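Long-range contacts in acyl-coenzyme A oxidase acox-1.2 (Caenorhabditis elegans, PDB 5K3J), which catalyses the FAD-dependent desaturation of ascaroside-CoA esters with a five-carbon omega side chain, the first step of their peroxisomal beta-oxidation, releasing hydrogen peroxide: residues Tyr350-Thr355 with Leu533-Ala538; Val484-Asn489 with Tyr565-Val570; Arg492-Lys497 with Thr524-Leu529. One frame throughout, in Å; residues are numbered along the deposited sequence.

Contact 1. Residues Tyr350-Thr355 with Leu533-Ala538; sequences YAFIFT and LFIIEA
Thr355 and Ile535 face each other where helix 343-363 crosses helix 520-543 nearly at a right angle (84°), the short axes 8.2 Å apart. The apolar contacts come first. The CG2 branch of Ile535 rests on the methyl of Ala351, CG2 to CB 3.7 Å, and also meets the ring of Phe352 at its edge, near the ring plane, 3.9 Å from CD1. The CD1 end of the same isoleucine reaches Phe352 CE1, so two arms of one side chain meet the CD1-CE1 part of the ring. The CB of Phe352 points away from helix 520-543, yet its ring swings back to make this contact. One turn further on, Thr355 CG2 meets the rim of the Phe534 ring, 3.5 Å from CE2. That ring leaves its CA on the far side from the backbone N (chi1 -176°), which brings it across to the methyl. At Ala538, whose side chain is only a methyl, the backbones come nearest: CA of Thr355 and CA of Ala538 are 5.0 Å apart, and the methyl lies against the threonine side chain.

The polar component stays on one helix. Thr355 OG1 donates to Ala351 O, one turn back, at 2.6 Å, while Thr355 N reaches the same oxygen from the other face of the carbonyl plane. A glycine in place of Thr355 would probably leave Ala351 O without this second donor and open a gap between Phe534, Ile535 and Ala538.

Helix 379-405 covers a neighbouring side through Leu384, Leu388 and Thr396. No hydrogen bond joins the two segments; the buried crossing links the C-alpha1 domain to the C-terminal helical domain by shape and apolar contact, with the threonine hydroxyl satisfied within its own helix.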
loop_
_atom_site.group_PDB
_atom_site.type_symbol
_atom_site.label_atom_id
_atom_site.label_comp_id
_atom_site.label_asym_id
_atom_site.label_seq_id
_atom_site.Cartn_x
_atom_site.Cartn_y
_atom_site.Cartn_z
ATOM N N TYR A 350 -14.928 8.331 10.647
ATOM C CA TYR A 350 -15.728 8.834 11.755
ATOM C C TYR A 350 -15.713 7.858 12.925
ATOM O O TYR A 350 -15.502 8.255 14.070
ATOM C CB TYR A 350 -17.170 9.091 11.308
ATOM C CG TYR A 350 -17.362 10.393 10.565
ATOM C CD1 TYR A 350 -17.377 10.428 9.179
ATOM C CD2 TYR A 350 -17.529 11.587 11.252
ATOM C CE1 TYR A 350 -17.552 11.614 8.494
ATOM C CE2 TYR A 350 -17.705 12.782 10.578
ATOM C CZ TYR A 350 -17.716 12.789 9.197
ATOM O OH TYR A 350 -17.890 13.971 8.518
ATOM N N ALA A 351 -15.933 6.580 12.626
ATOM C CA ALA A 351 -16.010 5.549 13.656
ATOM C C ALA A 351 -14.704 5.437 14.433
ATOM O O ALA A 351 -14.714 5.297 15.657
ATOM C CB ALA A 351 -16.372 4.207 13.037
ATOM N N PHE A 352 -13.583 5.504 13.719
ATOM C CA PHE A 352 -12.270 5.398 14.351
ATOM C C PHE A 352 -12.013 6.578 15.285
ATOM O O PHE A 352 -11.525 6.406 16.401
ATOM C CB PHE A 352 -11.147 5.327 13.305
ATOM C CG PHE A 352 -11.171 4.085 12.456
ATOM C CD1 PHE A 352 -11.985 3.014 12.786
ATOM C CD2 PHE A 352 -10.373 3.990 11.327
ATOM C CE1 PHE A 352 -12.008 1.879 12.005
ATOM C CE2 PHE A 352 -10.392 2.856 10.543
ATOM C CZ PHE A 352 -11.211 1.799 10.882
ATOM N N ILE A 353 -12.344 7.778 14.813
ATOM C CA ILE A 353 -12.079 9.011 15.551
ATOM C C ILE A 353 -12.847 9.056 16.870
ATOM O O ILE A 353 -12.298 9.441 17.906
ATOM C CB ILE A 353 -12.425 10.247 14.694
ATOM C CG1 ILE A 353 -11.341 10.464 13.637
ATOM C CG2 ILE A 353 -12.573 11.496 15.556
ATOM C CD1 ILE A 353 -11.718 11.468 12.573
ATOM N N PHE A 354 -14.111 8.644 16.834
ATOM C CA PHE A 354 -14.932 8.596 18.041
ATOM C C PHE A 354 -14.429 7.506 18.977
ATOM O O PHE A 354 -14.466 7.653 20.199
ATOM C CB PHE A 354 -16.400 8.359 17.687
ATOM C CG PHE A 354 -16.995 9.441 16.833
ATOM C CD1 PHE A 354 -16.597 10.755 16.991
ATOM C CD2 PHE A 354 -17.942 9.144 15.866
ATOM C CE1 PHE A 354 -17.132 11.752 16.209
ATOM C CE2 PHE A 354 -18.483 10.139 15.079
ATOM C CZ PHE A 354 -18.075 11.447 15.251
ATOM N N THR A 355 -13.965 6.411 18.389
ATOM C CA THR A 355 -13.326 5.346 19.146
ATOM C C THR A 355 -12.031 5.872 19.754
ATOM O O THR A 355 -11.624 5.460 20.841
ATOM C CB THR A 355 -13.042 4.118 18.252
ATOM O OG1 THR A 355 -14.263 3.676 17.643
ATOM C CG2 THR A 355 -12.444 2.976 19.058
ATOM N N LEU A 533 -16.058 -4.848 17.145
ATOM C CA LEU A 533 -17.238 -4.677 17.978
ATOM C C LEU A 533 -17.141 -3.372 18.754
ATOM O O LEU A 533 -18.109 -2.616 18.832
ATOM C CB LEU A 533 -17.404 -5.861 18.937
ATOM C CG LEU A 533 -18.328 -5.689 20.147
ATOM C CD1 LEU A 533 -19.750 -5.330 19.733
ATOM C CD2 LEU A 533 -18.327 -6.949 20.999
ATOM N N PHE A 534 -15.964 -3.108 19.316
ATOM C CA PHE A 534 -15.755 -1.914 20.129
ATOM C C PHE A 534 -15.879 -0.630 19.317
ATOM O O PHE A 534 -16.502 0.331 19.764
ATOM C CB PHE A 534 -14.384 -1.960 20.805
ATOM C CG PHE A 534 -14.129 -0.806 21.732
ATOM C CD1 PHE A 534 -14.494 -0.877 23.066
ATOM C CD2 PHE A 534 -13.527 0.353 21.266
ATOM C CE1 PHE A 534 -14.266 0.186 23.918
ATOM C CE2 PHE A 534 -13.297 1.417 22.111
ATOM C CZ PHE A 534 -13.667 1.333 23.443
ATOM N N ILE A 535 -15.264 -0.618 18.138
ATOM C CA ILE A 535 -15.321 0.534 17.241
ATOM C C ILE A 535 -16.771 0.920 16.955
ATOM O O ILE A 535 -17.122 2.102 16.938
ATOM C CB ILE A 535 -14.583 0.251 15.913
ATOM C CG1 ILE A 535 -13.085 0.075 16.169
ATOM C CG2 ILE A 535 -14.811 1.374 14.913
ATOM C CD1 ILE A 535 -12.337 -0.587 15.032
ATOM N N ILE A 536 -17.610 -0.091 16.757
ATOM C CA ILE A 536 -19.032 0.107 16.505
ATOM C C ILE A 536 -19.746 0.726 17.709
ATOM O O ILE A 536 -20.475 1.710 17.565
ATOM C CB ILE A 536 -19.707 -1.224 16.138
ATOM C CG1 ILE A 536 -19.165 -1.730 14.802
ATOM C CG2 ILE A 536 -21.215 -1.063 16.072
ATOM C CD1 ILE A 536 -19.745 -3.053 14.372
ATOM N N GLU A 537 -19.531 0.147 18.889
ATOM C CA GLU A 537 -20.138 0.645 20.122
ATOM C C GLU A 537 -19.751 2.091 20.386
ATOM O O GLU A 537 -20.600 2.934 20.680
ATOM C CB GLU A 537 -19.721 -0.217 21.315
ATOM C CG GLU A 537 -20.081 -1.678 21.202
ATOM C CD GLU A 537 -19.806 -2.431 22.485
ATOM O OE1 GLU A 537 -18.635 -2.798 22.717
ATOM O OE2 GLU A 537 -20.759 -2.642 23.266
ATOM N N ALA A 538 -18.452 2.356 20.288
ATOM C CA ALA A 538 -17.902 3.692 20.473
ATOM C C ALA A 538 -18.593 4.704 19.566
ATOM O O ALA A 538 -18.944 5.804 19.998
ATOM C CB ALA A 538 -16.406 3.683 20.209
#

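Contact 2. Residues Val484-Asn489 with Tyr565-Val570; sequences VKMFEN and YELLDV. With ATP (adenosine-5'-triphosphate), chain H.
Phe487 reaches across from helix 481-507 to Glu566 and Leu567 near the end of helix 549-569 and to Val570 in the loop that follows, within the all-helical C-terminal domain of the acyl-CoA oxidase fold. The two helices run roughly parallel, 28° apart, but their short axes are 11.4 Å from each other, so long side chains must span the interval. The phenyl ring does most of this. Its CE2 corner lies 3.8 Å from Leu567 CD1, and its CZ end points at Glu566 CB and at Val570 CG2, each 4.0 Å away. Ile536 of helix 520-543 also touches the ring, and Leu533 packs on the root of the same phenylalanine, so a third helix shares the packing.

Leu567 is the main partner. Its CG lies trans to the backbone N (chi1 -171°), which carries the CD1 branch back toward helix 481-507, where it meets both Phe487 and Met486. The methionine crosses the leucine at about a right angle, with Met486 CG 3.6 Å from Leu567 CD1.

Glu566 offers the ring only its aliphatic root. Its CB faces Phe487, but the carboxylate turns away, its plane 52° from that of the ring, and its two oxygens form salt bridges with Arg532 and Arg348. This buried charge is therefore matched by arginines on two other helices.

The opposite side of helix 549-569 meets ATP at the dimer interface. Arg525, Arg528 and Tyr573 of the second subunit also bind that nucleotide. Asp569, whose OD2 forms a salt bridge with Arg532, lies beside the beta-phosphate without a hydrogen bond to it. One turn earlier, the phenol oxygen OH of Tyr565 lies 3.2 Å from C5' of the ribose.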
loop_
_atom_site.group_PDB
_atom_site.type_symbol
_atom_site.label_atom_id
_atom_site.label_comp_id
_atom_site.label_asym_id
_atom_site.label_seq_id
_atom_site.Cartn_x
_atom_site.Cartn_y
_atom_site.Cartn_z
ATOM N N VAL A 484 -25.205 -4.841 17.022
ATOM C CA VAL A 484 -24.229 -4.903 18.102
ATOM C C VAL A 484 -24.326 -6.258 18.788
ATOM O O VAL A 484 -23.315 -6.875 19.121
ATOM C CB VAL A 484 -24.449 -3.772 19.126
ATOM C CG1 VAL A 484 -23.629 -4.007 20.385
ATOM C CG2 VAL A 484 -24.112 -2.427 18.504
ATOM N N LYS A 485 -25.560 -6.716 18.975
ATOM C CA LYS A 485 -25.826 -8.044 19.513
ATOM C C LYS A 485 -25.250 -9.131 18.606
ATOM O O LYS A 485 -24.780 -10.165 19.082
ATOM C CB LYS A 485 -27.333 -8.255 19.693
ATOM C CG LYS A 485 -27.785 -8.413 21.137
ATOM C CD LYS A 485 -27.689 -7.103 21.903
ATOM C CE LYS A 485 -26.852 -7.268 23.158
ATOM N NZ LYS A 485 -27.122 -6.214 24.175
ATOM N N MET A 486 -25.296 -8.894 17.299
ATOM C CA MET A 486 -24.722 -9.829 16.339
ATOM C C MET A 486 -23.200 -9.790 16.403
ATOM O O MET A 486 -22.536 -10.813 16.225
ATOM C CB MET A 486 -25.201 -9.514 14.920
ATOM C CG MET A 486 -24.595 -10.404 13.843
ATOM S SD MET A 486 -24.980 -12.151 14.066
ATOM C CE MET A 486 -26.767 -12.115 13.974
ATOM N N PHE A 487 -22.650 -8.606 16.662
ATOM C CA PHE A 487 -21.205 -8.444 16.790
ATOM C C PHE A 487 -20.710 -8.885 18.160
ATOM O O PHE A 487 -19.515 -9.111 18.351
ATOM C CB PHE A 487 -20.796 -6.995 16.528
ATOM C CG PHE A 487 -20.298 -6.751 15.135
ATOM C CD1 PHE A 487 -18.980 -7.015 14.798
ATOM C CD2 PHE A 487 -21.150 -6.262 14.160
ATOM C CE1 PHE A 487 -18.521 -6.793 13.514
ATOM C CE2 PHE A 487 -20.698 -6.038 12.876
ATOM C CZ PHE A 487 -19.381 -6.302 12.553
ATOM N N GLU A 488 -21.629 -8.994 19.115
ATOM C CA GLU A 488 -21.310 -9.587 20.407
ATOM C C GLU A 488 -21.097 -11.070 20.213
ATOM O O GLU A 488 -20.164 -11.654 20.763
ATOM C CB GLU A 488 -22.415 -9.340 21.423
ATOM C CG GLU A 488 -22.423 -7.941 21.989
ATOM C CD GLU A 488 -23.444 -7.793 23.089
ATOM O OE1 GLU A 488 -24.127 -8.798 23.380
ATOM O OE2 GLU A 488 -23.569 -6.687 23.658
ATOM N N ASN A 489 -21.973 -11.673 19.414
ATOM C CA ASN A 489 -21.717 -12.995 18.864
ATOM C C ASN A 489 -20.568 -12.863 17.865
ATOM O O ASN A 489 -19.927 -11.812 17.802
ATOM C CB ASN A 489 -22.970 -13.575 18.206
ATOM C CG ASN A 489 -24.203 -13.455 19.088
ATOM O OD1 ASN A 489 -24.373 -14.206 20.050
ATOM N ND2 ASN A 489 -25.074 -12.510 18.757
ATOM N N TYR A 565 -21.888 -2.644 6.157
ATOM C CA TYR A 565 -20.694 -2.960 5.387
ATOM C C TYR A 565 -19.764 -3.865 6.188
ATOM O O TYR A 565 -19.206 -4.822 5.653
ATOM C CB TYR A 565 -19.961 -1.681 4.972
ATOM C CG TYR A 565 -18.670 -1.931 4.223
ATOM C CD1 TYR A 565 -18.665 -2.116 2.846
ATOM C CD2 TYR A 565 -17.455 -1.984 4.895
ATOM C CE1 TYR A 565 -17.486 -2.348 2.162
ATOM C CE2 TYR A 565 -16.275 -2.217 4.220
ATOM C CZ TYR A 565 -16.296 -2.397 2.853
ATOM O OH TYR A 565 -15.124 -2.627 2.172
ATOM N N GLU A 566 -19.600 -3.557 7.472
ATOM C CA GLU A 566 -18.707 -4.332 8.325
ATOM C C GLU A 566 -19.238 -5.751 8.525
ATOM O O GLU A 566 -18.472 -6.714 8.499
ATOM C CB GLU A 566 -18.510 -3.648 9.682
ATOM C CG GLU A 566 -18.008 -2.203 9.614
ATOM C CD GLU A 566 -16.665 -2.054 8.916
ATOM O OE1 GLU A 566 -15.876 -3.022 8.906
ATOM O OE2 GLU A 566 -16.397 -0.959 8.377
ATOM N N LEU A 567 -20.549 -5.872 8.713
ATOM C CA LEU A 567 -21.187 -7.166 8.950
ATOM C C LEU A 567 -21.022 -8.114 7.767
ATOM O O LEU A 567 -20.907 -9.330 7.935
ATOM C CB LEU A 567 -22.675 -6.977 9.252
ATOM C CG LEU A 567 -23.418 -8.225 9.730
ATOM C CD1 LEU A 567 -22.973 -8.592 11.138
ATOM C CD2 LEU A 567 -24.927 -8.034 9.668
ATOM N N LEU A 568 -21.013 -7.544 6.569
ATOM C CA LEU A 568 -20.876 -8.319 5.345
ATOM C C LEU A 568 -19.430 -8.759 5.144
ATOM O O LEU A 568 -19.163 -9.841 4.616
ATOM C CB LEU A 568 -21.359 -7.499 4.148
ATOM C CG LEU A 568 -21.352 -8.156 2.768
ATOM C CD1 LEU A 568 -21.937 -9.555 2.838
ATOM C CD2 LEU A 568 -22.128 -7.297 1.783
ATOM N N ASP A 569 -18.499 -7.916 5.584
ATOM C CA ASP A 569 -17.076 -8.212 5.475
ATOM C C ASP A 569 -16.697 -9.385 6.375
ATOM O O ASP A 569 -15.669 -10.028 6.171
ATOM C CB ASP A 569 -16.244 -6.977 5.833
ATOM C CG ASP A 569 -14.772 -7.149 5.509
ATOM O OD1 ASP A 569 -14.463 -7.646 4.406
ATOM O OD2 ASP A 569 -13.927 -6.792 6.359
ATOM N N VAL A 570 -17.539 -9.657 7.368
ATOM C CA VAL A 570 -17.287 -10.722 8.334
ATOM C C VAL A 570 -18.420 -11.745 8.358
ATOM O O VAL A 570 -18.608 -12.446 9.354
ATOM C CB VAL A 570 -17.104 -10.158 9.758
ATOM C CG1 VAL A 570 -15.899 -9.232 9.812
ATOM C CG2 VAL A 570 -18.363 -9.430 10.208
HETATM P PG ATP H . -15.490 -10.075 -1.834
HETATM O O1G ATP H . -15.890 -11.076 -0.778
HETATM O O2G ATP H . -16.639 -9.587 -2.685
HETATM O O3G ATP H . -14.241 -10.426 -2.609
HETATM P PB ATP H . -16.116 -8.114 0.054
HETATM O O1B ATP H . -15.353 -7.812 1.323
HETATM O O2B ATP H . -17.349 -8.982 0.115
HETATM O O3B ATP H . -15.091 -8.755 -1.007
HETATM P PA ATP H . -15.840 -6.027 -1.882
HETATM O O1A ATP H . -15.422 -7.056 -2.900
HETATM O O2A ATP H . -16.707 -4.879 -2.337
HETATM O O3A ATP H . -16.532 -6.692 -0.585
HETATM O "O5'" ATP H . -14.502 -5.398 -1.247
HETATM C "C5'" ATP H . -14.568 -4.157 -0.551
HETATM C "C4'" ATP H . -13.455 -3.250 -1.049
HETATM O "O4'" ATP H . -12.492 -4.009 -1.784
HETATM C "C3'" ATP H . -14.017 -2.200 -1.990
HETATM O "O3'" ATP H . -13.597 -0.901 -1.568
HETATM C "C2'" ATP H . -13.398 -2.493 -3.338
HETATM O "O2'" ATP H . -13.022 -1.277 -3.985
HETATM C "C1'" ATP H . -12.171 -3.320 -2.995
HETATM N N9 ATP H . -11.783 -4.247 -4.093
HETATM C C8 ATP H . -12.190 -5.521 -4.268
HETATM N N7 ATP H . -11.622 -6.066 -5.375
HETATM C C5 ATP H . -10.828 -5.131 -5.928
HETATM C C6 ATP H . -9.938 -5.050 -7.112
HETATM N N6 ATP H . -9.778 -6.102 -7.951
HETATM N N1 ATP H . -9.288 -3.887 -7.329
HETATM C C2 ATP H . -9.436 -2.833 -6.506
HETATM N N3 ATP H . -10.224 -2.837 -5.415
HETATM C C4 ATP H . -10.936 -3.938 -5.077
#

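Contact 3. Residues Arg492-Lys497 with Thr524-Leu529; sequences RRQAWK and TRASRL. With ATP (adenosine-5'-triphosphate), chain D.
Gln494 has the largest buried surface here, its side chain lying over the backbone of helix 520-543 between Arg525, Ala526 and Leu529. Its CG is 3.6 Å from Ala526 CA, and its CB meets the CD1 branch of Leu529 at the same separation. CG stands anti to the backbone N (chi1 -178°) and the chain then bends at chi2, which turns the amide toward Arg525. There NE2 comes 4.0 Å from Arg525 CB, a contact with the aliphatic root of the arginine. NE2 also hydrogen-bonds OE1 of Glu522, one turn before Arg525 in the same helix, which holds the amide in place.

Ala526 supplies the close approach. Its methyl points at the other helix and lies 4.1 Å from Ala495 CA, and the two alanine CA atoms form the nearest backbone pair. The segments run antiparallel at 154° with axes 8.4 Å apart, a tight helix pair of the C-terminal helical domain of the acyl-CoA oxidase fold.

Arg525 joins this packing to the nucleotide. From CB its chain is extended to NE and leads away from Gln494 to the triphosphate of an ATP shared between the subunits. ATP O2G lies at the edge of the guanidinium, in its plane, 3.1 Å from NH1, while NH2 hydrogen-bonds Tyr591 OH of the second subunit. A magnesium ion lies about 4 Å from the Arg525 side chain.

One turn later, Arg528 faces the same phosphates. Its guanidinium is layered between Thr524 O over one face and ATP O3A over the other, and these oxygens would probably stabilise its charge. Arg528 NH1 donates to ATP O1G at 2.8 Å in a distinctly bent bond, with an N-H...O angle of 137°.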
loop_
_atom_site.group_PDB
_atom_site.type_symbol
_atom_site.label_atom_id
_atom_site.label_comp_id
_atom_site.label_asym_id
_atom_site.label_seq_id
_atom_site.Cartn_x
_atom_site.Cartn_y
_atom_site.Cartn_z
ATOM N N ARG A 492 -17.607 -13.364 20.576
ATOM C CA ARG A 492 -17.742 -14.350 21.645
ATOM C C ARG A 492 -17.556 -15.764 21.116
ATOM O O ARG A 492 -16.875 -16.586 21.732
ATOM C CB ARG A 492 -19.110 -14.226 22.315
ATOM C CG ARG A 492 -19.418 -15.321 23.323
ATOM C CD ARG A 492 -20.891 -15.321 23.722
ATOM N NE ARG A 492 -21.358 -14.003 24.145
ATOM C CZ ARG A 492 -22.183 -13.238 23.436
ATOM N NH1 ARG A 492 -22.642 -13.663 22.264
ATOM N NH2 ARG A 492 -22.556 -12.052 23.898
ATOM N N ARG A 493 -18.177 -16.031 19.970
ATOM C CA ARG A 493 -18.059 -17.310 19.277
ATOM C C ARG A 493 -16.595 -17.677 19.068
ATOM O O ARG A 493 -16.105 -18.663 19.618
ATOM C CB ARG A 493 -18.781 -17.249 17.928
ATOM C CG ARG A 493 -19.610 -18.476 17.568
ATOM C CD ARG A 493 -18.751 -19.683 17.224
ATOM N NE ARG A 493 -18.608 -20.586 18.362
ATOM C CZ ARG A 493 -18.244 -21.861 18.263
ATOM N NH1 ARG A 493 -18.138 -22.608 19.354
ATOM N NH2 ARG A 493 -17.990 -22.391 17.073
ATOM N N GLN A 494 -15.905 -16.863 18.275
ATOM C CA GLN A 494 -14.507 -17.097 17.932
ATOM C C GLN A 494 -13.607 -17.100 19.161
ATOM O O GLN A 494 -12.683 -17.908 19.250
ATOM C CB GLN A 494 -14.026 -16.037 16.941
ATOM C CG GLN A 494 -12.586 -16.203 16.480
ATOM C CD GLN A 494 -12.388 -17.425 15.612
ATOM O OE1 GLN A 494 -13.291 -17.836 14.883
ATOM N NE2 GLN A 494 -11.202 -18.018 15.689
ATOM N N ALA A 495 -13.877 -16.189 20.095
ATOM C CA ALA A 495 -13.086 -16.063 21.319
ATOM C C ALA A 495 -12.980 -17.394 22.058
ATOM O O ALA A 495 -11.882 -17.852 22.375
ATOM C CB ALA A 495 -13.687 -15.000 22.231
ATOM N N TRP A 496 -14.128 -18.007 22.328
ATOM C CA TRP A 496 -14.175 -19.338 22.918
ATOM C C TRP A 496 -13.587 -20.377 21.972
ATOM O O TRP A 496 -12.791 -21.226 22.376
ATOM C CB TRP A 496 -15.615 -19.716 23.271
ATOM C CG TRP A 496 -16.108 -19.106 24.537
ATOM C CD1 TRP A 496 -16.724 -17.896 24.680
ATOM C CD2 TRP A 496 -16.038 -19.680 25.845
ATOM N NE1 TRP A 496 -17.038 -17.681 25.998
ATOM C CE2 TRP A 496 -16.628 -18.761 26.735
ATOM C CE3 TRP A 496 -15.533 -20.881 26.353
ATOM C CZ2 TRP A 496 -16.727 -19.004 28.103
ATOM C CZ3 TRP A 496 -15.633 -21.121 27.711
ATOM C CH2 TRP A 496 -16.225 -20.187 28.570
ATOM N N LYS A 497 -13.988 -20.291 20.708
ATOM C CA LYS A 497 -13.578 -21.239 19.678
ATOM C C LYS A 497 -12.060 -21.325 19.555
ATOM O O LYS A 497 -11.509 -22.405 19.347
ATOM C CB LYS A 497 -14.193 -20.847 18.332
ATOM C CG LYS A 497 -14.277 -21.965 17.301
ATOM C CD LYS A 497 -13.123 -21.924 16.316
ATOM C CE LYS A 497 -13.330 -22.947 15.215
ATOM N NZ LYS A 497 -14.567 -22.686 14.423
ATOM N N THR A 524 -5.869 -14.397 16.487
ATOM C CA THR A 524 -5.856 -13.068 15.888
ATOM C C THR A 524 -7.191 -12.762 15.220
ATOM O O THR A 524 -7.587 -11.603 15.115
ATOM C CB THR A 524 -4.733 -12.909 14.847
ATOM O OG1 THR A 524 -4.880 -13.904 13.827
ATOM C CG2 THR A 524 -3.368 -13.052 15.501
ATOM N N ARG A 525 -7.879 -13.803 14.761
ATOM C CA ARG A 525 -9.218 -13.631 14.216
ATOM C C ARG A 525 -10.146 -13.186 15.334
ATOM O O ARG A 525 -11.043 -12.367 15.131
ATOM C CB ARG A 525 -9.730 -14.926 13.585
ATOM C CG ARG A 525 -8.828 -15.495 12.506
ATOM C CD ARG A 525 -9.388 -16.799 11.962
ATOM N NE ARG A 525 -8.470 -17.455 11.034
ATOM C CZ ARG A 525 -8.360 -17.146 9.746
ATOM N NH1 ARG A 525 -9.105 -16.181 9.224
ATOM N NH2 ARG A 525 -7.498 -17.800 8.978
ATOM N N ALA A 526 -9.910 -13.735 16.522
ATOM C CA ALA A 526 -10.669 -13.379 17.713
ATOM C C ALA A 526 -10.450 -11.920 18.087
ATOM O O ALA A 526 -11.408 -11.186 18.343
ATOM C CB ALA A 526 -10.287 -14.285 18.874
ATOM N N SER A 527 -9.186 -11.509 18.124
ATOM C CA SER A 527 -8.831 -10.136 18.460
ATOM C C SER A 527 -9.517 -9.137 17.533
ATOM O O SER A 527 -10.182 -8.215 17.998
ATOM C CB SER A 527 -7.313 -9.945 18.406
ATOM O OG SER A 527 -6.673 -10.611 19.482
ATOM N N ARG A 528 -9.356 -9.335 16.226
ATOM C CA ARG A 528 -9.963 -8.460 15.223
ATOM C C ARG A 528 -11.468 -8.300 15.420
ATOM O O ARG A 528 -11.992 -7.188 15.372
ATOM C CB ARG A 528 -9.682 -8.987 13.811
ATOM C CG ARG A 528 -8.348 -8.544 13.235
ATOM C CD ARG A 528 -8.206 -8.931 11.768
ATOM N NE ARG A 528 -7.466 -10.179 11.591
ATOM C CZ ARG A 528 -8.032 -11.372 11.449
ATOM N NH1 ARG A 528 -9.352 -11.486 11.462
ATOM N NH2 ARG A 528 -7.278 -12.452 11.292
ATOM N N LEU A 529 -12.158 -9.412 15.644
ATOM C CA LEU A 529 -13.596 -9.381 15.883
ATOM C C LEU A 529 -13.944 -8.539 17.111
ATOM O O LEU A 529 -14.881 -7.740 17.076
ATOM C CB LEU A 529 -14.143 -10.803 16.039
ATOM C CG LEU A 529 -14.194 -11.622 14.747
ATOM C CD1 LEU A 529 -14.597 -13.061 15.024
ATOM C CD2 LEU A 529 -15.152 -10.977 13.762
HETATM P PG ATP D . -10.909 -12.718 8.778
HETATM O O1G ATP D . -11.145 -13.236 10.176
HETATM O O2G ATP D . -10.551 -13.792 7.776
HETATM O O3G ATP D . -11.946 -11.731 8.297
HETATM P PB ATP D . -8.786 -11.299 7.622
HETATM O O1B ATP D . -8.861 -9.789 7.609
HETATM O O2B ATP D . -9.235 -12.084 6.412
HETATM O O3B ATP D . -9.564 -11.840 8.925
HETATM P PA ATP D . -6.779 -13.218 7.733
HETATM O O1A ATP D . -6.364 -13.822 9.056
HETATM O O2A ATP D . -7.814 -13.912 6.880
HETATM O O3A ATP D . -7.277 -11.711 7.993
HETATM O "O5'" ATP D . -5.463 -12.981 6.841
HETATM C "C5'" ATP D . -5.543 -12.266 5.607
HETATM C "C4'" ATP D . -4.294 -11.409 5.515
HETATM O "O4'" ATP D . -4.515 -10.119 6.097
HETATM C "C3'" ATP D . -3.165 -12.078 6.281
HETATM O "O3'" ATP D . -2.038 -12.253 5.421
HETATM C "C2'" ATP D . -2.830 -11.124 7.408
HETATM O "O2'" ATP D . -1.420 -11.010 7.600
HETATM C "C1'" ATP D . -3.436 -9.797 6.978
HETATM N N9 ATP D . -3.934 -9.013 8.137
HETATM C C8 ATP D . -5.091 -9.225 8.787
HETATM N N7 ATP D . -5.262 -8.337 9.798
HETATM C C5 ATP D . -4.191 -7.525 9.804
HETATM C C6 ATP D . -3.733 -6.372 10.613
HETATM N N6 ATP D . -4.473 -5.891 11.643
HETATM N N1 ATP D . -2.548 -5.812 10.279
HETATM C C2 ATP D . -1.803 -6.277 9.258
HETATM N N3 ATP D . -2.156 -7.319 8.487
HETATM C C4 ATP D . -3.319 -7.973 8.706
#

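From the N terminus, helix 343-363 of the C-alpha1 domain comes first; contact 1 closes a long loop when 533-538 of helix 520-543 returns to it. Contact 2 opens within that loop at 484-489 and closes beyond it at 565-570, so the two cross. Contact 3, from 492-497 to 524-529, closes the shortest loop and lies within both. Contacts 2 and 3 share helix 481-507, whereas contacts 1 and 3 share helix 520-543. Contacts 1 and 2 also touch directly, Ile536 CD1 lying 3.5 Å from Phe487 CE2. Together they join helices 481-507, 520-543 and 549-569 to helix 343-363, beside two ATP sites.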